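Local coordinates for PDZ domain protein (PDB 4L8N) that is of unknown function, but combines N- and C-terminal PDZ domains with a DUF4136 domain and binds magnesium, at residues T306-L319 with L408-Y420. Numbering follows the deposited sequence.
Sequences TYNYTGISYDIDKL and LPAFSYLYYFAPY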
ATOM      1  N   THR A 306      23.431 -21.594  17.112  1.00 50.36           N
ATOM      2  CA  THR A 306      23.674 -22.381  18.304  1.00 50.76           C
ATOM      3  C   THR A 306      24.887 -23.232  18.027  1.00 55.38           C
ATOM      4  O   THR A 306      24.917 -23.931  17.030  1.00 55.20           O
ATOM      5  CB  THR A 306      22.457 -23.214  18.727  1.00 59.92           C
ATOM      6  OG1 THR A 306      21.341 -22.349  18.923  1.00 60.65           O
ATOM      7  CG2 THR A 306      22.710 -24.010  20.013  1.00 55.24           C
ATOM      8  N   TYR A 307      25.886 -23.179  18.902  1.00 52.67           N
ATOM      9  CA  TYR A 307      27.078 -23.998  18.759  1.00 52.57           C
ATOM     10  C   TYR A 307      27.633 -24.387  20.116  1.00 55.18           C
ATOM     11  O   TYR A 307      27.319 -23.740  21.114  1.00 54.68           O
ATOM     12  CB  TYR A 307      28.150 -23.289  17.902  1.00 54.97           C
ATOM     13  CG  TYR A 307      28.731 -22.012  18.484  1.00 57.83           C
ATOM     14  CD1 TYR A 307      28.110 -20.784  18.278  1.00 59.54           C
ATOM     15  CD2 TYR A 307      29.967 -22.015  19.125  1.00 59.48           C
ATOM     16  CE1 TYR A 307      28.648 -19.604  18.787  1.00 59.95           C
ATOM     17  CE2 TYR A 307      30.540 -20.833  19.597  1.00 61.57           C
ATOM     18  CZ  TYR A 307      29.868 -19.630  19.438  1.00 69.02           C
ATOM     19  OH  TYR A 307      30.408 -18.455  19.903  1.00 73.61           O
ATOM     20  N   ASN A 308      28.451 -25.458  20.151  1.00 52.35           N
ATOM     21  CA  ASN A 308      29.190 -25.885  21.350  1.00 51.63           C
ATOM     22  C   ASN A 308      30.395 -24.969  21.475  1.00 57.40           C
ATOM     23  O   ASN A 308      31.226 -24.906  20.552  1.00 57.40           O
ATOM     24  CB  ASN A 308      29.637 -27.357  21.278  1.00 45.66           C
ATOM     25  CG  ASN A 308      28.663 -28.397  21.774  1.00 59.20           C
ATOM     26  OD1 ASN A 308      27.728 -28.150  22.549  1.00 46.37           O
ATOM     27  ND2 ASN A 308      28.917 -29.618  21.374  1.00 53.69           N
ATOM     28  N   TYR A 309      30.452 -24.219  22.589  1.00 54.77           N
ATOM     29  CA  TYR A 309      31.507 -23.277  22.893  1.00 55.71           C
ATOM     30  C   TYR A 309      32.500 -23.836  23.921  1.00 61.95           C
ATOM     31  O   TYR A 309      32.094 -24.271  25.004  1.00 62.41           O
ATOM     32  CB  TYR A 309      30.877 -21.984  23.412  1.00 56.43           C
ATOM     33  CG  TYR A 309      31.873 -20.976  23.947  1.00 58.15           C
ATOM     34  CD1 TYR A 309      32.642 -20.203  23.084  1.00 61.08           C
ATOM     35  CD2 TYR A 309      32.030 -20.781  25.317  1.00 58.10           C
ATOM     36  CE1 TYR A 309      33.555 -19.272  23.568  1.00 61.91           C
ATOM     37  CE2 TYR A 309      32.924 -19.839  25.812  1.00 59.85           C
ATOM     38  CZ  TYR A 309      33.690 -19.089  24.932  1.00 66.17           C
ATOM     39  OH  TYR A 309      34.568 -18.145  25.402  1.00 65.53           O
ATOM     40  N   THR A 310      33.804 -23.776  23.586  1.00 59.30           N
ATOM     41  CA  THR A 310      34.918 -24.180  24.452  1.00 59.73           C
ATOM     42  C   THR A 310      35.799 -22.940  24.766  1.00 67.64           C
ATOM     43  O   THR A 310      36.384 -22.856  25.838  1.00 70.70           O
ATOM     44  CB  THR A 310      35.755 -25.307  23.840  1.00 60.92           C
ATOM     45  OG1 THR A 310      36.542 -24.776  22.774  1.00 65.97           O
ATOM     46  CG2 THR A 310      34.928 -26.507  23.377  1.00 53.96           C
ATOM     47  N   GLY A 311      35.889 -22.006  23.828  1.00 62.59           N
ATOM     48  CA  GLY A 311      36.676 -20.792  23.991  1.00 62.24           C
ATOM     49  C   GLY A 311      37.975 -20.786  23.222  1.00 65.05           C
ATOM     50  O   GLY A 311      38.735 -19.829  23.335  1.00 64.99           O
ATOM     51  N   ILE A 312      38.249 -21.853  22.441  1.00 61.97           N
ATOM     52  CA  ILE A 312      39.481 -22.001  21.656  1.00 62.77           C
ATOM     53  C   ILE A 312      39.356 -21.228  20.338  1.00 66.30           C
ATOM     54  O   ILE A 312      38.326 -21.296  19.656  1.00 63.98           O
ATOM     55  CB  ILE A 312      39.841 -23.512  21.391  1.00 65.86           C
ATOM     56  CG1 ILE A 312      40.059 -24.305  22.695  1.00 66.66           C
ATOM     57  CG2 ILE A 312      41.062 -23.679  20.463  1.00 66.82           C
ATOM     58  CD1 ILE A 312      39.757 -25.842  22.583  1.00 70.97           C
ATOM     59  N   SER A 313      40.431 -20.508  19.991  1.00 64.34           N
ATOM     60  CA  SER A 313      40.623 -19.819  18.725  1.00 64.31           C
ATOM     61  C   SER A 313      41.752 -20.564  17.973  1.00 71.30           C
ATOM     62  O   SER A 313      42.722 -20.996  18.598  1.00 73.05           O
ATOM     63  CB  SER A 313      40.922 -18.349  18.957  1.00 67.47           C
ATOM     64  OG  SER A 313      39.751 -17.704  19.435  1.00 71.66           O
ATOM     65  N   TYR A 314      41.579 -20.807  16.670  1.00 68.50           N
ATOM     66  CA  TYR A 314      42.514 -21.599  15.856  1.00 69.77           C
ATOM     67  C   TYR A 314      43.256 -20.710  14.854  1.00 79.41           C
ATOM     68  O   TYR A 314      42.728 -19.656  14.483  1.00 79.73           O
ATOM     69  CB  TYR A 314      41.744 -22.723  15.108  1.00 68.55           C
ATOM     70  CG  TYR A 314      40.914 -23.626  16.001  1.00 67.32           C
ATOM     71  CD1 TYR A 314      39.594 -23.316  16.307  1.00 66.14           C
ATOM     72  CD2 TYR A 314      41.448 -24.789  16.541  1.00 69.33           C
ATOM     73  CE1 TYR A 314      38.833 -24.128  17.146  1.00 65.31           C
ATOM     74  CE2 TYR A 314      40.695 -25.615  17.372  1.00 67.89           C
ATOM     75  CZ  TYR A 314      39.381 -25.290  17.662  1.00 70.42           C
ATOM     76  OH  TYR A 314      38.623 -26.109  18.468  1.00 66.33           O
ATOM     77  N   ASP A 315      44.466 -21.129  14.406  1.00 79.67           N
ATOM     78  CA  ASP A 315      45.268 -20.373  13.428  1.00 82.47           C
ATOM     79  C   ASP A 315      44.677 -20.552  12.032  1.00 87.59           C
ATOM     80  O   ASP A 315      44.582 -21.676  11.559  1.00 87.01           O
ATOM     81  CB  ASP A 315      46.748 -20.832  13.457  1.00 86.81           C
ATOM     82  CG  ASP A 315      47.803 -19.859  12.930  1.00102.16           C
ATOM     83  OD1 ASP A 315      47.522 -19.148  11.937  1.00103.88           O
ATOM     84  OD2 ASP A 315      48.945 -19.876  13.457  1.00108.37           O
ATOM     85  N   ILE A 316      44.294 -19.448  11.367  1.00 86.57           N
ATOM     86  CA  ILE A 316      43.714 -19.425  10.010  1.00 87.46           C
ATOM     87  C   ILE A 316      44.572 -20.252   9.002  1.00 97.05           C
ATOM     88  O   ILE A 316      44.020 -20.821   8.058  1.00 97.02           O
ATOM     89  CB  ILE A 316      43.487 -17.952   9.528  1.00 90.66           C
ATOM     90  CG1 ILE A 316      42.665 -17.881   8.206  1.00 90.66           C
ATOM     91  CG2 ILE A 316      44.788 -17.118   9.487  1.00 93.06           C
ATOM     92  CD1 ILE A 316      42.181 -16.458   7.759  1.00 94.72           C
ATOM     93  N   ASP A 317      45.896 -20.338   9.229  1.00 97.69           N
ATOM     94  CA  ASP A 317      46.826 -21.069   8.369  1.00101.01           C
ATOM     95  C   ASP A 317      47.061 -22.484   8.958  1.00105.79           C
ATOM     96  O   ASP A 317      46.515 -23.439   8.398  1.00106.70           O
ATOM     97  CB  ASP A 317      48.136 -20.271   8.173  1.00106.13           C
ATOM     98  CG  ASP A 317      47.932 -18.780   7.907  1.00117.15           C
ATOM     99  OD1 ASP A 317      47.232 -18.438   6.918  1.00116.22           O
ATOM    100  OD2 ASP A 317      48.463 -17.958   8.690  1.00125.10           O
ATOM    101  N   LYS A 318      47.787 -22.620  10.102  1.00100.33           N
ATOM    102  CA  LYS A 318      47.980 -23.920  10.768  1.00 98.80           C
ATOM    103  C   LYS A 318      46.839 -24.142  11.801  1.00 98.53           C
ATOM    104  O   LYS A 318      47.002 -23.834  12.985  1.00 98.24           O
ATOM    105  CB  LYS A 318      49.371 -24.019  11.421  1.00102.61           C
ATOM    106  CG  LYS A 318      49.783 -25.455  11.716  1.00115.96           C
ATOM    107  CD  LYS A 318      51.094 -25.543  12.483  1.00126.52           C
ATOM    108  CE  LYS A 318      51.392 -26.956  12.919  1.00133.22           C
ATOM    109  NZ  LYS A 318      52.483 -27.007  13.925  1.00143.28           N
ATOM    110  N   LEU A 319      45.705 -24.711  11.340  1.00 91.18           N
ATOM    111  CA  LEU A 319      44.470 -24.930  12.110  1.00 87.68           C
ATOM    112  C   LEU A 319      44.589 -25.839  13.333  1.00 90.33           C
ATOM    113  O   LEU A 319      43.740 -25.719  14.222  1.00 87.63           O
ATOM    114  CB  LEU A 319      43.356 -25.474  11.214  1.00 86.32           C
ATOM    115  CG  LEU A 319      42.749 -24.478  10.238  1.00 90.58           C
ATOM    116  CD1 LEU A 319      42.337 -25.166   8.967  1.00 91.20           C
ATOM    117  CD2 LEU A 319      41.590 -23.697  10.865  1.00 89.92           C
ATOM    118  N   LEU A 408      36.580 -35.414   7.044  1.00 77.11           N
ATOM    119  CA  LEU A 408      37.365 -34.673   8.056  1.00 75.31           C
ATOM    120  C   LEU A 408      36.401 -33.918   9.016  1.00 74.73           C
ATOM    121  O   LEU A 408      36.214 -32.696   8.916  1.00 71.55           O
ATOM    122  CB  LEU A 408      38.411 -33.733   7.409  1.00 76.63           C
ATOM    123  CG  LEU A 408      39.389 -34.367   6.381  1.00 83.19           C
ATOM    124  CD1 LEU A 408      40.296 -33.330   5.798  1.00 84.77           C
ATOM    125  CD2 LEU A 408      40.201 -35.518   6.976  1.00 83.99           C
ATOM    126  N   PRO A 409      35.729 -34.687   9.912  1.00 70.23           N
ATOM    127  CA  PRO A 409      34.695 -34.096  10.771  1.00 68.52           C
ATOM    128  C   PRO A 409      35.193 -33.555  12.122  1.00 72.01           C
ATOM    129  O   PRO A 409      34.410 -33.504  13.074  1.00 71.40           O
ATOM    130  CB  PRO A 409      33.747 -35.286  11.000  1.00 69.66           C
ATOM    131  CG  PRO A 409      34.359 -36.485  10.258  1.00 74.43           C
ATOM    132  CD  PRO A 409      35.783 -36.147  10.115  1.00 71.06           C
ATOM    133  N   ALA A 410      36.466 -33.140  12.216  1.00 67.49           N
ATOM    134  CA  ALA A 410      37.051 -32.627  13.452  1.00 66.37           C
ATOM    135  C   ALA A 410      36.247 -31.472  14.059  1.00 68.85           C
ATOM    136  O   ALA A 410      36.014 -31.469  15.275  1.00 68.41           O
ATOM    137  CB  ALA A 410      38.475 -32.181  13.199  1.00 68.64           C
ATOM    138  N   PHE A 411      35.765 -30.532  13.212  1.00 63.41           N
ATOM    139  CA  PHE A 411      35.017 -29.382  13.687  1.00 60.62           C
ATOM    140  C   PHE A 411      33.540 -29.694  13.935  1.00 60.51           C
ATOM    141  O   PHE A 411      32.840 -28.846  14.491  1.00 60.04           O
ATOM    142  CB  PHE A 411      35.178 -28.202  12.728  1.00 63.17           C
ATOM    143  CG  PHE A 411      36.577 -27.621  12.680  1.00 66.92           C
ATOM    144  CD1 PHE A 411      37.074 -26.859  13.737  1.00 69.74           C
ATOM    145  CD2 PHE A 411      37.385 -27.803  11.560  1.00 71.26           C
ATOM    146  CE1 PHE A 411      38.362 -26.319  13.686  1.00 71.65           C
ATOM    147  CE2 PHE A 411      38.669 -27.238  11.503  1.00 74.71           C
ATOM    148  CZ  PHE A 411      39.145 -26.502  12.567  1.00 72.32           C
ATOM    149  N   SER A 412      33.078 -30.908  13.635  1.00 55.74           N
ATOM    150  CA  SER A 412      31.666 -31.285  13.876  1.00 54.24           C
ATOM    151  C   SER A 412      31.291 -31.242  15.388  1.00 57.01           C
ATOM    152  O   SER A 412      30.109 -31.279  15.710  1.00 57.16           O
ATOM    153  CB  SER A 412      31.340 -32.664  13.287  1.00 54.31           C
ATOM    154  OG  SER A 412      31.975 -33.701  14.020  1.00 54.57           O
ATOM    155  N   TYR A 413      32.289 -31.141  16.288  1.00 53.34           N
ATOM    156  CA  TYR A 413      32.126 -31.030  17.746  1.00 52.55           C
ATOM    157  C   TYR A 413      31.280 -29.780  18.083  1.00 57.29           C
ATOM    158  O   TYR A 413      30.579 -29.755  19.094  1.00 57.43           O
ATOM    159  CB  TYR A 413      33.509 -30.990  18.457  1.00 54.24           C
ATOM    160  CG  TYR A 413      34.190 -29.629  18.493  1.00 55.64           C
ATOM    161  CD1 TYR A 413      33.941 -28.728  19.528  1.00 56.48           C
ATOM    162  CD2 TYR A 413      35.096 -29.251  17.503  1.00 57.12           C
ATOM    163  CE1 TYR A 413      34.543 -27.468  19.553  1.00 56.71           C
ATOM    164  CE2 TYR A 413      35.705 -27.994  17.518  1.00 58.08           C
ATOM    165  CZ  TYR A 413      35.432 -27.110  18.551  1.00 61.61           C
ATOM    166  OH  TYR A 413      36.048 -25.886  18.590  1.00 58.71           O
ATOM    167  N   LEU A 414      31.351 -28.754  17.219  1.00 52.95           N
ATOM    168  CA  LEU A 414      30.583 -27.524  17.339  1.00 51.74           C
ATOM    169  C   LEU A 414      29.097 -27.814  17.371  1.00 53.72           C
ATOM    170  O   LEU A 414      28.344 -27.018  17.947  1.00 52.45           O
ATOM    171  CB  LEU A 414      30.905 -26.575  16.172  1.00 52.04           C
ATOM    172  CG  LEU A 414      32.322 -25.969  16.186  1.00 57.08           C
ATOM    173  CD1 LEU A 414      32.702 -25.484  14.816  1.00 58.29           C
ATOM    174  CD2 LEU A 414      32.470 -24.875  17.239  1.00 53.62           C
ATOM    175  N   TYR A 415      28.670 -28.973  16.787  1.00 48.74           N
ATOM    176  CA  TYR A 415      27.259 -29.358  16.744  1.00 47.08           C
ATOM    177  C   TYR A 415      27.009 -30.710  17.438  1.00 50.81           C
ATOM    178  O   TYR A 415      26.026 -31.376  17.143  1.00 49.11           O
ATOM    179  CB  TYR A 415      26.753 -29.353  15.286  1.00 47.93           C
ATOM    180  CG  TYR A 415      26.705 -27.964  14.682  1.00 49.31           C
ATOM    181  CD1 TYR A 415      25.826 -26.998  15.169  1.00 50.78           C
ATOM    182  CD2 TYR A 415      27.609 -27.579  13.688  1.00 49.68           C
ATOM    183  CE1 TYR A 415      25.796 -25.708  14.634  1.00 49.47           C
ATOM    184  CE2 TYR A 415      27.597 -26.287  13.155  1.00 49.22           C
ATOM    185  CZ  TYR A 415      26.669 -25.365  13.615  1.00 55.16           C
ATOM    186  OH  TYR A 415      26.600 -24.101  13.084  1.00 56.79           O
ATOM    187  N   TYR A 416      27.836 -31.058  18.436  1.00 51.29           N
ATOM    188  CA  TYR A 416      27.722 -32.325  19.164  1.00 52.72           C
ATOM    189  C   TYR A 416      26.491 -32.438  20.067  1.00 58.42           C
ATOM    190  O   TYR A 416      26.224 -33.533  20.574  1.00 60.81           O
ATOM    191  CB  TYR A 416      28.985 -32.610  19.964  1.00 54.95           C
ATOM    192  CG  TYR A 416      29.802 -33.680  19.299  1.00 59.23           C
ATOM    193  CD1 TYR A 416      29.956 -33.706  17.910  1.00 61.91           C
ATOM    194  CD2 TYR A 416      30.344 -34.728  20.035  1.00 61.75           C
ATOM    195  CE1 TYR A 416      30.654 -34.730  17.276  1.00 65.44           C
ATOM    196  CE2 TYR A 416      31.012 -35.784  19.407  1.00 64.42           C
ATOM    197  CZ  TYR A 416      31.199 -35.759  18.031  1.00 76.24           C
ATOM    198  OH  TYR A 416      31.910 -36.754  17.411  1.00 84.00           O
ATOM    199  N   PHE A 417      25.728 -31.354  20.225  1.00 52.49           N
ATOM    200  CA  PHE A 417      24.515 -31.340  21.023  1.00 52.52           C
ATOM    201  C   PHE A 417      23.312 -31.868  20.173  1.00 58.59           C
ATOM    202  O   PHE A 417      22.229 -32.121  20.718  1.00 59.97           O
ATOM    203  CB  PHE A 417      24.252 -29.902  21.560  1.00 53.77           C
ATOM    204  CG  PHE A 417      24.092 -28.862  20.467  1.00 54.66           C
ATOM    205  CD1 PHE A 417      22.875 -28.700  19.807  1.00 56.69           C
ATOM    206  CD2 PHE A 417      25.172 -28.086  20.058  1.00 55.92           C
ATOM    207  CE1 PHE A 417      22.754 -27.807  18.740  1.00 57.41           C
ATOM    208  CE2 PHE A 417      25.041 -27.173  19.006  1.00 57.95           C
ATOM    209  CZ  PHE A 417      23.838 -27.039  18.356  1.00 55.91           C
ATOM    210  N   ALA A 418      23.502 -32.002  18.843  1.00 53.13           N
ATOM    211  CA  ALA A 418      22.466 -32.430  17.896  1.00 51.41           C
ATOM    212  C   ALA A 418      22.540 -33.940  17.645  1.00 55.27           C
ATOM    213  O   ALA A 418      23.638 -34.448  17.412  1.00 55.02           O
ATOM    214  CB  ALA A 418      22.613 -31.658  16.592  1.00 51.42           C
ATOM    215  N   PRO A 419      21.395 -34.681  17.653  1.00 52.44           N
ATOM    216  CA  PRO A 419      21.456 -36.146  17.474  1.00 52.79           C
ATOM    217  C   PRO A 419      21.734 -36.586  16.019  1.00 56.84           C
ATOM    218  O   PRO A 419      22.101 -37.751  15.794  1.00 56.14           O
ATOM    219  CB  PRO A 419      20.080 -36.595  17.956  1.00 54.50           C
ATOM    220  CG  PRO A 419      19.194 -35.470  17.612  1.00 57.88           C
ATOM    221  CD  PRO A 419      20.010 -34.253  17.933  1.00 53.31           C
ATOM    222  N   TYR A 420      21.554 -35.660  15.033  1.00 51.73           N
ATOM    223  CA  TYR A 420      21.902 -35.904  13.630  1.00 51.10           C
ATOM    224  C   TYR A 420      23.456 -35.755  13.402  1.00 57.81           C
ATOM    225  O   TYR A 420      23.926 -35.926  12.288  1.00 60.34           O
ATOM    226  CB  TYR A 420      21.097 -35.012  12.673  1.00 50.40           C
ATOM    227  CG  TYR A 420      20.926 -33.573  13.106  1.00 49.68           C
ATOM    228  CD1 TYR A 420      21.910 -32.624  12.844  1.00 51.47           C
ATOM    229  CD2 TYR A 420      19.750 -33.143  13.706  1.00 49.01           C
ATOM    230  CE1 TYR A 420      21.735 -31.288  13.183  1.00 51.37           C
ATOM    231  CE2 TYR A 420      19.569 -31.813  14.067  1.00 48.53           C
ATOM    232  CZ  TYR A 420      20.562 -30.883  13.800  1.00 57.91           C
ATOM    233  OH  TYR A 420      20.398 -29.562  14.176  1.00 57.63           O
TER
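N308, at the end of a long β-strand, meets Y413 and L414 of the 3-10 segment 412-414, and the trio illustrates how a loop can be clipped to a sheet by both backbone and side chain of one residue. Strand 298-309 belongs to a mixed sheet and continues through a short turn into strand 312-315, both probably part of the C-terminal PDZ domain; the 3-10 segment lies in the loop that precedes strand 429-435. Two hydrogen bonds converge on this turn. The backbone N of N308 donates to L414 O at 2.7 Å, while its ND2 meets Y413 O at 2.8 Å, almost head-on to the carbonyl, with a C=O...N angle of 178°. Y413 O also accepts from the backbone N of Y416, so two donors grip it; ND2 has a second partner in N427 OD1. With an alanine here, Y413 O and N427 OD1 would probably both lose the ND2 donor, and a gap would open beside F417, whose ring rim packs against the carboxamide with CD2 3.6 Å from OD1. T306 CG2 lies off the plane of the same ring, 3.6 Å from CZ; chi1 of -57° puts this methyl anti to the backbone N, while OG1 bonds to S450 OG.

Aromatic packing dominates the other end. F411 directs its edge at the face of Y314 in a T-shaped stack, planes 89° apart and CE1 over the ring centre, and I312 CG2 lies on the opposite face. L319 CD2 touches F411 CZ. Finally, the two phenols approach from opposite directions: Y314 OH donates to Y413 OH at 2.6 Å, and Y413 OH is also hydrogen-bonded to E107 OE2.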